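Local coordinates for protein prolyl oligopeptidase (Novosphingobium capsulatum, PDB 1YR2) that probably hydrolyses oligopeptides after proline, and after alanine, as a serine endopeptidase of the S9A family, at residues W77-Y88 against P680-E688; S636-G644 against K668-I678. One frame throughout, in Å; residues are numbered along the deposited sequence.

Contact 1. Residues W77-Y88 against P680-E688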
loop_
_atom_site.group_PDB
_atom_site.type_symbol
_atom_site.label_atom_id
_atom_site.label_comp_id
_atom_site.label_asym_id
_atom_site.label_seq_id
_atom_site.Cartn_x
_atom_site.Cartn_y
_atom_site.Cartn_z
ATOM N N TRP A 77 -9.435 34.131 8.853
ATOM C CA TRP A 77 -8.017 33.895 8.575
ATOM C C TRP A 77 -7.897 32.886 7.439
ATOM O O TRP A 77 -7.117 33.096 6.504
ATOM C CB TRP A 77 -7.342 33.350 9.832
ATOM C CG TRP A 77 -5.865 33.185 9.739
ATOM C CD1 TRP A 77 -4.925 34.107 10.003
ATOM C CD2 TRP A 77 -5.178 32.002 9.345
ATOM N NE1 TRP A 77 -3.674 33.564 9.800
ATOM C CE2 TRP A 77 -3.813 32.273 9.387
ATOM C CE3 TRP A 77 -5.591 30.730 8.934
ATOM C CZ2 TRP A 77 -2.856 31.320 9.052
ATOM C CZ3 TRP A 77 -4.631 29.796 8.588
ATOM C CH2 TRP A 77 -3.295 30.096 8.655
ATOM N N VAL A 78 -8.675 31.801 7.526
ATOM C CA VAL A 78 -8.679 30.775 6.499
ATOM C C VAL A 78 -9.055 31.371 5.137
ATOM O O VAL A 78 -8.399 31.104 4.129
ATOM C CB VAL A 78 -9.602 29.589 6.874
ATOM C CG1 VAL A 78 -9.949 28.735 5.636
ATOM C CG2 VAL A 78 -8.939 28.736 7.934
ATOM N N GLN A 79 -10.096 32.199 5.092
ATOM C CA GLN A 79 -10.527 32.767 3.810
ATOM C C GLN A 79 -9.409 33.624 3.164
ATOM O O GLN A 79 -9.141 33.484 1.980
ATOM C CB GLN A 79 -11.822 33.597 4.017
ATOM C CG GLN A 79 -12.305 34.392 2.806
ATOM C CD GLN A 79 -13.796 34.826 2.949
ATOM O OE1 GLN A 79 -14.682 33.975 3.180
ATOM N NE2 GLN A 79 -14.066 36.131 2.806
ATOM N N ALA A 80 -8.777 34.482 3.976
ATOM C CA ALA A 80 -7.669 35.351 3.561
ATOM C C ALA A 80 -6.421 34.565 3.124
ATOM O O ALA A 80 -5.851 34.850 2.073
ATOM C CB ALA A 80 -7.316 36.386 4.691
ATOM N N GLN A 81 -6.013 33.547 3.872
ATOM C CA GLN A 81 -4.812 32.800 3.517
ATOM C C GLN A 81 -5.062 31.992 2.238
ATOM O O GLN A 81 -4.216 31.923 1.359
ATOM C CB GLN A 81 -4.409 31.828 4.639
ATOM C CG GLN A 81 -3.870 32.498 5.905
ATOM C CD GLN A 81 -2.527 33.213 5.723
ATOM O OE1 GLN A 81 -1.833 32.994 4.725
ATOM N NE2 GLN A 81 -2.154 34.064 6.692
ATOM N N SER A 82 -6.246 31.403 2.147
ATOM C CA SER A 82 -6.591 30.562 1.024
ATOM C C SER A 82 -6.604 31.375 -0.255
ATOM O O SER A 82 -6.089 30.938 -1.264
ATOM C CB SER A 82 -7.955 29.912 1.237
ATOM O OG SER A 82 -8.122 28.920 0.224
ATOM N N ALA A 83 -7.197 32.553 -0.213
ATOM C CA ALA A 83 -7.263 33.404 -1.395
ATOM C C ALA A 83 -5.877 33.931 -1.767
ATOM O O ALA A 83 -5.523 33.977 -2.962
ATOM C CB ALA A 83 -8.246 34.554 -1.174
ATOM N N TYR A 84 -5.091 34.278 -0.748
ATOM C CA TYR A 84 -3.721 34.752 -0.923
ATOM C C TYR A 84 -2.864 33.679 -1.609
ATOM O O TYR A 84 -2.081 33.968 -2.509
ATOM C CB TYR A 84 -3.114 35.099 0.439
ATOM C CG TYR A 84 -1.732 35.664 0.379
ATOM C CD1 TYR A 84 -0.633 34.830 0.396
ATOM C CD2 TYR A 84 -1.513 37.039 0.289
ATOM C CE1 TYR A 84 0.667 35.335 0.343
ATOM C CE2 TYR A 84 -0.223 37.555 0.239
ATOM C CZ TYR A 84 0.853 36.704 0.269
ATOM O OH TYR A 84 2.125 37.180 0.193
ATOM N N THR A 85 -2.995 32.449 -1.174
ATOM C CA THR A 85 -2.205 31.387 -1.762
ATOM C C THR A 85 -2.675 31.070 -3.201
ATOM O O THR A 85 -1.859 30.821 -4.110
ATOM C CB THR A 85 -2.299 30.172 -0.901
ATOM O OG1 THR A 85 -1.608 30.431 0.331
ATOM C CG2 THR A 85 -1.576 29.011 -1.525
ATOM N N ALA A 86 -3.984 31.079 -3.402
ATOM C CA ALA A 86 -4.528 30.719 -4.718
ATOM C C ALA A 86 -4.079 31.728 -5.788
ATOM O O ALA A 86 -3.722 31.336 -6.901
ATOM C CB ALA A 86 -6.019 30.618 -4.662
ATOM N N ALA A 87 -4.057 33.008 -5.422
ATOM C CA ALA A 87 -3.553 34.099 -6.259
ATOM C C ALA A 87 -2.093 33.946 -6.647
ATOM O O ALA A 87 -1.719 34.285 -7.766
ATOM C CB ALA A 87 -3.769 35.466 -5.562
ATOM N N TYR A 88 -1.262 33.458 -5.719
ATOM C CA TYR A 88 0.137 33.195 -6.024
ATOM C C TYR A 88 0.282 31.976 -6.962
ATOM O O TYR A 88 1.018 32.021 -7.931
ATOM C CB TYR A 88 0.935 32.973 -4.744
ATOM C CG TYR A 88 2.396 32.716 -5.003
ATOM C CD1 TYR A 88 3.298 33.780 -5.129
ATOM C CD2 TYR A 88 2.883 31.427 -5.141
ATOM C CE1 TYR A 88 4.639 33.543 -5.389
ATOM C CE2 TYR A 88 4.208 31.194 -5.427
ATOM C CZ TYR A 88 5.076 32.234 -5.554
ATOM O OH TYR A 88 6.397 31.981 -5.841
ATOM N N PRO A 680 12.963 35.947 2.079
ATOM C CA PRO A 680 11.984 36.420 1.091
ATOM C C PRO A 680 11.175 35.354 0.345
ATOM O O PRO A 680 10.259 35.741 -0.374
ATOM C CB PRO A 680 12.867 37.197 0.113
ATOM C CG PRO A 680 14.166 36.364 0.105
ATOM C CD PRO A 680 14.334 35.915 1.519
ATOM N N LYS A 681 11.472 34.063 0.517
ATOM C CA LYS A 681 10.769 33.008 -0.212
ATOM C C LYS A 681 9.340 32.872 0.339
ATOM O O LYS A 681 9.094 33.141 1.510
ATOM C CB LYS A 681 11.566 31.675 -0.171
ATOM C CG LYS A 681 12.858 31.749 -1.069
ATOM C CD LYS A 681 13.649 30.452 -1.051
ATOM C CE LYS A 681 14.890 30.442 -1.975
ATOM N NZ LYS A 681 15.322 28.974 -2.025
ATOM N N PRO A 682 8.387 32.506 -0.502
ATOM C CA PRO A 682 6.977 32.390 -0.069
ATOM C C PRO A 682 6.788 31.293 0.995
ATOM O O PRO A 682 7.296 30.189 0.789
ATOM C CB PRO A 682 6.256 31.927 -1.322
ATOM C CG PRO A 682 7.199 32.064 -2.441
ATOM C CD PRO A 682 8.582 32.106 -1.903
ATOM N N HIS A 683 6.061 31.593 2.069
ATOM C CA HIS A 683 5.726 30.649 3.116
ATOM C C HIS A 683 4.205 30.675 3.222
ATOM O O HIS A 683 3.609 31.593 3.816
ATOM C CB HIS A 683 6.425 31.108 4.387
ATOM C CG HIS A 683 7.919 31.152 4.240
ATOM N ND1 HIS A 683 8.708 32.163 4.746
ATOM C CD2 HIS A 683 8.754 30.329 3.555
ATOM C CE1 HIS A 683 9.972 31.922 4.430
ATOM N NE2 HIS A 683 10.030 30.817 3.708
ATOM N N LEU A 684 3.581 29.702 2.547
ATOM C CA LEU A 684 2.189 29.782 2.176
ATOM C C LEU A 684 1.435 28.583 2.667
ATOM O O LEU A 684 2.030 27.553 2.897
ATOM C CB LEU A 684 2.010 29.769 0.639
ATOM C CG LEU A 684 2.719 30.885 -0.135
ATOM C CD1 LEU A 684 2.473 30.711 -1.660
ATOM C CD2 LEU A 684 2.274 32.227 0.326
ATOM N N ILE A 685 0.115 28.734 2.813
ATOM C CA ILE A 685 -0.713 27.589 3.156
ATOM C C ILE A 685 -1.821 27.448 2.125
ATOM O O ILE A 685 -2.562 28.388 1.888
ATOM C CB ILE A 685 -1.258 27.651 4.634
ATOM C CG1 ILE A 685 -2.020 26.368 4.966
ATOM C CG2 ILE A 685 -2.176 28.886 4.825
ATOM C CD1 ILE A 685 -2.516 26.281 6.379
ATOM N N ARG A 686 -1.937 26.264 1.530
ATOM C CA ARG A 686 -3.017 25.957 0.591
ATOM C C ARG A 686 -4.067 25.184 1.363
ATOM O O ARG A 686 -3.800 24.088 1.855
ATOM C CB ARG A 686 -2.492 25.134 -0.570
ATOM C CG ARG A 686 -3.525 24.770 -1.635
ATOM C CD ARG A 686 -2.996 23.709 -2.569
ATOM N NE ARG A 686 -3.875 23.522 -3.716
ATOM C CZ ARG A 686 -5.017 22.817 -3.702
ATOM N NH1 ARG A 686 -5.418 22.193 -2.607
ATOM N NH2 ARG A 686 -5.751 22.708 -4.804
ATOM N N ILE A 687 -5.232 25.770 1.499
ATOM C CA ILE A 687 -6.278 25.208 2.319
ATOM C C ILE A 687 -7.447 24.774 1.422
ATOM O O ILE A 687 -8.079 25.619 0.765
ATOM C CB ILE A 687 -6.745 26.203 3.364
ATOM C CG1 ILE A 687 -5.571 26.760 4.186
ATOM C CG2 ILE A 687 -7.691 25.488 4.307
ATOM C CD1 ILE A 687 -5.920 27.957 5.068
ATOM N N GLU A 688 -7.713 23.476 1.396
ATOM C CA GLU A 688 -8.789 22.880 0.550
ATOM C C GLU A 688 -10.127 22.813 1.279
ATOM O O GLU A 688 -10.165 22.735 2.521
ATOM C CB GLU A 688 -8.359 21.474 0.070
ATOM C CG GLU A 688 -8.962 21.045 -1.310
ATOM C CD GLU A 688 -7.983 20.221 -2.182
ATOM O OE1 GLU A 688 -7.309 19.295 -1.638
ATOM O OE2 GLU A 688 -7.875 20.484 -3.421
HETATM O O HOH W 1 -0.745 31.535 2.570
HETATM O O HOH W 2 -5.672 27.906 -0.848
#
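L684 stands up as a forked knob between two tyrosines of helix 77-88. Its CD2 branch meets Y84 at the ring edge, in the plane of the ring, 3.5 Å from CE1, while CD1 lies 3.6 Å from CD2 of Y88. In both tyrosines CG lies anti to the backbone N (chi1 -177° in Y84, -179° in Y88), which sets the two rings against L684, one at each methyl. Beyond it CG of P682 meets the phenol end of Y88, 3.5 Å from OH. At the other end I687 is the second knob: its CD1 sits among W77, V78 and Q81, 4.1 Å from V78 CG1. The smaller CG2 of I685 packs against Q81, 3.7 Å from CB, and near the indole of W77, one face of which carries Q81 CG of the same helix. Strand 683-687 is an outermost strand of the mixed sheet of the alpha/beta-hydrolase domain, hydrogen-bonded to strand 649-654, and the helix from the N-terminal part of the chain crosses it at 105°, with axes 7.1 Å apart. Between the two knobs T85 presses onto the strand backbone. Its OG1 donates to I685 O over 2.7 Å, from above the carbonyl plane, and also accepts from a water that donates to Q81 OE1 and accepts from I685 N, so two bonds hold the hydroxyl and the water ties it to Q81 and to the strand. A second water joins S82 O and OG to I687 N. Q81 NE2 turns away to Q674, Y84 OH to P38 O and W77 NE1 to S43, and R686 leans outward to D708 and, through NH1, to E688 OE2 3.1 Å away.

Contact 2. Residues S636-G644 against K668-I678; sequences SPYHNVRSG and KYTAALQTAAI
Y638 lays its ring against the side chain of K668, and this CH-pi contact leads the aromatic part of the interface. K668 CE stands over one face of the ring, 4.0 Å from its centroid and 21° off the normal, displaced toward the rim. A bend at chi3 (-49°) turns the lysine chain across the tyrosine, while its CB approaches CE1 at 3.5 Å. K668 NZ forms salt bridges with D59, E65 and D603, and Y638 OH bonds to D59 as well. These three acids probably keep the buried lysine charged.

Apolar packing continues along the helix. A672 CB lies 4.0 Å from CD1 of Y638, and P637 CB touches the ring of Y669. V641 turns its two methyls toward the C-terminal end of the helix: CG2 faces L673 CD2 and A672, and CG1 meets A676 CB at 3.7 Å. I678 CG2 closes this row against the backbone of R642, whose carbonyl O is buried here without a polar partner.

Hydrogen bonding across the segments comes from the backbone at the far end, where G644 N donates to A677 O over 2.8 Å, nearly straight at 156° and in the carbonyl plane. S643 CA adds a CA-H...O contact to the same oxygen. Within 636-644, S636 O accepts H639 N and N640 ND2 from opposite faces of its plane, which steadies the short 3-10 turn carrying Y638.

Helix 664-675 joins the adjacent parallel strands 649-654 and 683-687, and the loop leading into the first strand packs along it: a beta-alpha-beta crossover of the alpha/beta-hydrolase fold.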
loop_
_atom_site.group_PDB
_atom_site.type_symbol
_atom_site.label_atom_id
_atom_site.label_comp_id
_atom_site.label_asym_id
_atom_site.label_seq_id
_atom_site.Cartn_x
_atom_site.Cartn_y
_atom_site.Cartn_z
ATOM N N SER A 636 9.621 20.084 17.963
ATOM C CA SER A 636 8.272 20.549 17.610
ATOM C C SER A 636 8.368 21.662 16.574
ATOM O O SER A 636 8.874 22.722 16.907
ATOM C CB SER A 636 7.599 21.091 18.857
ATOM O OG SER A 636 6.321 21.631 18.576
ATOM N N PRO A 637 7.972 21.430 15.315
ATOM C CA PRO A 637 8.190 22.448 14.263
ATOM C C PRO A 637 7.659 23.865 14.621
ATOM O O PRO A 637 8.356 24.829 14.359
ATOM C CB PRO A 637 7.507 21.862 13.039
ATOM C CG PRO A 637 7.553 20.406 13.292
ATOM C CD PRO A 637 7.396 20.189 14.796
ATOM N N TYR A 638 6.512 23.959 15.266
ATOM C CA TYR A 638 5.901 25.258 15.583
ATOM C C TYR A 638 6.746 26.051 16.566
ATOM O O TYR A 638 6.769 27.275 16.493
ATOM C CB TYR A 638 4.485 25.006 16.132
ATOM C CG TYR A 638 3.732 26.183 16.723
ATOM C CD1 TYR A 638 3.366 27.279 15.950
ATOM C CD2 TYR A 638 3.356 26.179 18.061
ATOM C CE1 TYR A 638 2.641 28.371 16.510
ATOM C CE2 TYR A 638 2.622 27.252 18.638
ATOM C CZ TYR A 638 2.265 28.332 17.851
ATOM O OH TYR A 638 1.532 29.355 18.420
ATOM N N HIS A 639 7.460 25.363 17.448
ATOM C CA HIS A 639 8.218 26.004 18.528
ATOM C C HIS A 639 9.671 26.226 18.154
ATOM O O HIS A 639 10.421 26.769 18.952
ATOM C CB HIS A 639 8.156 25.166 19.830
ATOM C CG HIS A 639 6.777 25.005 20.354
ATOM N ND1 HIS A 639 6.002 23.919 20.031
ATOM C CD2 HIS A 639 6.013 25.810 21.129
ATOM C CE1 HIS A 639 4.810 24.059 20.596
ATOM N NE2 HIS A 639 4.791 25.205 21.255
ATOM N N ASN A 640 10.093 25.769 16.963
ATOM C CA ASN A 640 11.501 25.852 16.561
ATOM C C ASN A 640 11.796 26.635 15.292
ATOM O O ASN A 640 12.830 26.457 14.669
ATOM C CB ASN A 640 12.119 24.462 16.440
ATOM C CG ASN A 640 12.344 23.823 17.795
ATOM O OD1 ASN A 640 13.265 24.202 18.491
ATOM N ND2 ASN A 640 11.446 22.922 18.213
ATOM N N VAL A 641 10.877 27.490 14.890
ATOM C CA VAL A 641 11.168 28.405 13.780
ATOM C C VAL A 641 12.275 29.403 14.217
ATOM O O VAL A 641 12.193 29.995 15.290
ATOM C CB VAL A 641 9.874 29.132 13.326
ATOM C CG1 VAL A 641 10.120 30.060 12.145
ATOM C CG2 VAL A 641 8.839 28.161 12.932
ATOM N N ARG A 642 13.286 29.589 13.371
ATOM C CA ARG A 642 14.501 30.352 13.707
ATOM C C ARG A 642 14.621 31.647 12.956
ATOM O O ARG A 642 14.971 31.657 11.756
ATOM C CB ARG A 642 15.740 29.550 13.348
ATOM C CG ARG A 642 15.808 28.217 14.033
ATOM C CD ARG A 642 16.678 27.266 13.304
ATOM N NE ARG A 642 17.991 27.847 13.118
ATOM C CZ ARG A 642 18.936 27.337 12.331
ATOM N NH1 ARG A 642 18.723 26.229 11.614
ATOM N NH2 ARG A 642 20.103 27.965 12.244
ATOM N N SER A 643 14.413 32.768 13.616
ATOM C CA SER A 643 14.544 34.015 12.868
ATOM C C SER A 643 16.004 34.349 12.574
ATOM O O SER A 643 16.936 33.883 13.231
ATOM C CB SER A 643 13.779 35.147 13.543
ATOM O OG SER A 643 14.344 35.367 14.824
ATOM N N GLY A 644 16.184 35.116 11.520
ATOM C CA GLY A 644 17.485 35.506 11.039
ATOM C C GLY A 644 18.107 34.586 10.009
ATOM O O GLY A 644 19.189 34.853 9.551
ATOM N N LYS A 668 -1.271 27.199 12.730
ATOM C CA LYS A 668 -0.369 27.912 13.679
ATOM C C LYS A 668 1.053 27.937 13.150
ATOM O O LYS A 668 1.763 28.930 13.304
ATOM C CB LYS A 668 -0.366 27.229 15.060
ATOM C CG LYS A 668 -1.712 27.398 15.796
ATOM C CD LYS A 668 -1.554 27.210 17.303
ATOM C CE LYS A 668 -0.785 25.966 17.643
ATOM N NZ LYS A 668 -0.843 25.681 19.092
ATOM N N TYR A 669 1.464 26.839 12.511
ATOM C CA TYR A 669 2.794 26.728 11.912
ATOM C C TYR A 669 2.981 27.760 10.813
ATOM O O TYR A 669 3.997 28.422 10.774
ATOM C CB TYR A 669 3.002 25.307 11.355
ATOM C CG TYR A 669 4.245 25.119 10.593
ATOM C CD1 TYR A 669 5.475 25.031 11.246
ATOM C CD2 TYR A 669 4.214 24.884 9.230
ATOM C CE1 TYR A 669 6.672 24.829 10.526
ATOM C CE2 TYR A 669 5.395 24.676 8.509
ATOM C CZ TYR A 669 6.614 24.618 9.168
ATOM O OH TYR A 669 7.757 24.401 8.427
ATOM N N THR A 670 1.970 27.937 9.975
ATOM C CA THR A 670 1.999 28.966 8.923
ATOM C C THR A 670 2.067 30.395 9.491
ATOM O O THR A 670 2.795 31.268 8.999
ATOM C CB THR A 670 0.723 28.813 8.045
ATOM O OG1 THR A 670 0.747 27.527 7.401
ATOM C CG2 THR A 670 0.733 29.853 6.916
ATOM N N ALA A 671 1.267 30.666 10.511
ATOM C CA ALA A 671 1.309 31.967 11.179
ATOM C C ALA A 671 2.702 32.252 11.708
ATOM O O ALA A 671 3.189 33.362 11.548
ATOM C CB ALA A 671 0.248 32.076 12.290
ATOM N N ALA A 672 3.353 31.245 12.304
ATOM C CA ALA A 672 4.683 31.378 12.827
ATOM C C ALA A 672 5.700 31.683 11.737
ATOM O O ALA A 672 6.506 32.636 11.894
ATOM C CB ALA A 672 5.129 30.105 13.649
ATOM N N LEU A 673 5.662 30.918 10.633
ATOM C CA LEU A 673 6.569 31.162 9.511
ATOM C C LEU A 673 6.374 32.559 8.896
ATOM O O LEU A 673 7.352 33.202 8.561
ATOM C CB LEU A 673 6.306 30.161 8.361
ATOM C CG LEU A 673 6.597 28.695 8.591
ATOM C CD1 LEU A 673 6.208 27.910 7.400
ATOM C CD2 LEU A 673 8.082 28.453 8.884
ATOM N N GLN A 674 5.122 32.996 8.700
ATOM C CA GLN A 674 4.839 34.280 8.039
ATOM C C GLN A 674 5.221 35.459 8.953
ATOM O O GLN A 674 5.632 36.497 8.487
ATOM C CB GLN A 674 3.381 34.422 7.625
ATOM C CG GLN A 674 3.007 33.597 6.403
ATOM C CD GLN A 674 1.562 33.657 6.021
ATOM O OE1 GLN A 674 0.728 34.331 6.690
ATOM N NE2 GLN A 674 1.220 32.906 4.939
ATOM N N THR A 675 5.124 35.251 10.262
ATOM C CA THR A 675 5.533 36.240 11.248
ATOM C C THR A 675 7.052 36.330 11.465
ATOM O O THR A 675 7.553 37.386 11.841
ATOM C CB THR A 675 4.887 35.902 12.553
ATOM O OG1 THR A 675 3.469 35.931 12.365
ATOM C CG2 THR A 675 5.217 36.971 13.676
ATOM N N ALA A 676 7.771 35.228 11.290
ATOM C CA ALA A 676 9.203 35.193 11.519
ATOM C C ALA A 676 9.987 35.907 10.436
ATOM O O ALA A 676 9.522 36.051 9.335
ATOM C CB ALA A 676 9.717 33.748 11.653
ATOM N N ALA A 677 11.206 36.322 10.786
ATOM C CA ALA A 677 12.166 36.904 9.842
ATOM C C ALA A 677 13.050 35.821 9.183
ATOM O O ALA A 677 14.161 35.544 9.637
ATOM C CB ALA A 677 13.023 37.925 10.595
ATOM N N ILE A 678 12.520 35.183 8.144
ATOM C CA ILE A 678 13.122 33.970 7.576
ATOM C C ILE A 678 13.272 34.090 6.062
ATOM O O ILE A 678 13.190 33.107 5.301
ATOM C CB ILE A 678 12.332 32.701 7.976
ATOM C CG1 ILE A 678 10.837 32.829 7.657
ATOM C CG2 ILE A 678 12.594 32.403 9.467
ATOM C CD1 ILE A 678 10.087 31.550 7.863
#

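From the N terminus, helix 72-89 comes first, and contact 1 brings it against strand 683-687 after nearly 600 residues, closing a very long loop that takes in the whole beta-propeller. Contact 2 is nested inside that loop and closes a short one, from the loop after helix 626-633, through strand 649-654, to helix 664-675. The chain then runs on through loop 676-682 into strand 683-687, so the two contacts are neighbours. Q674 joins them, its amide probably bonded to Q81 and to H683 O, while T670 packs on I685 and I678 on H683. Contact 1 ties the N-terminal helix to the edge of the hydrolase sheet; contact 2 holds the loop before strand 649-654 to helix 664-675.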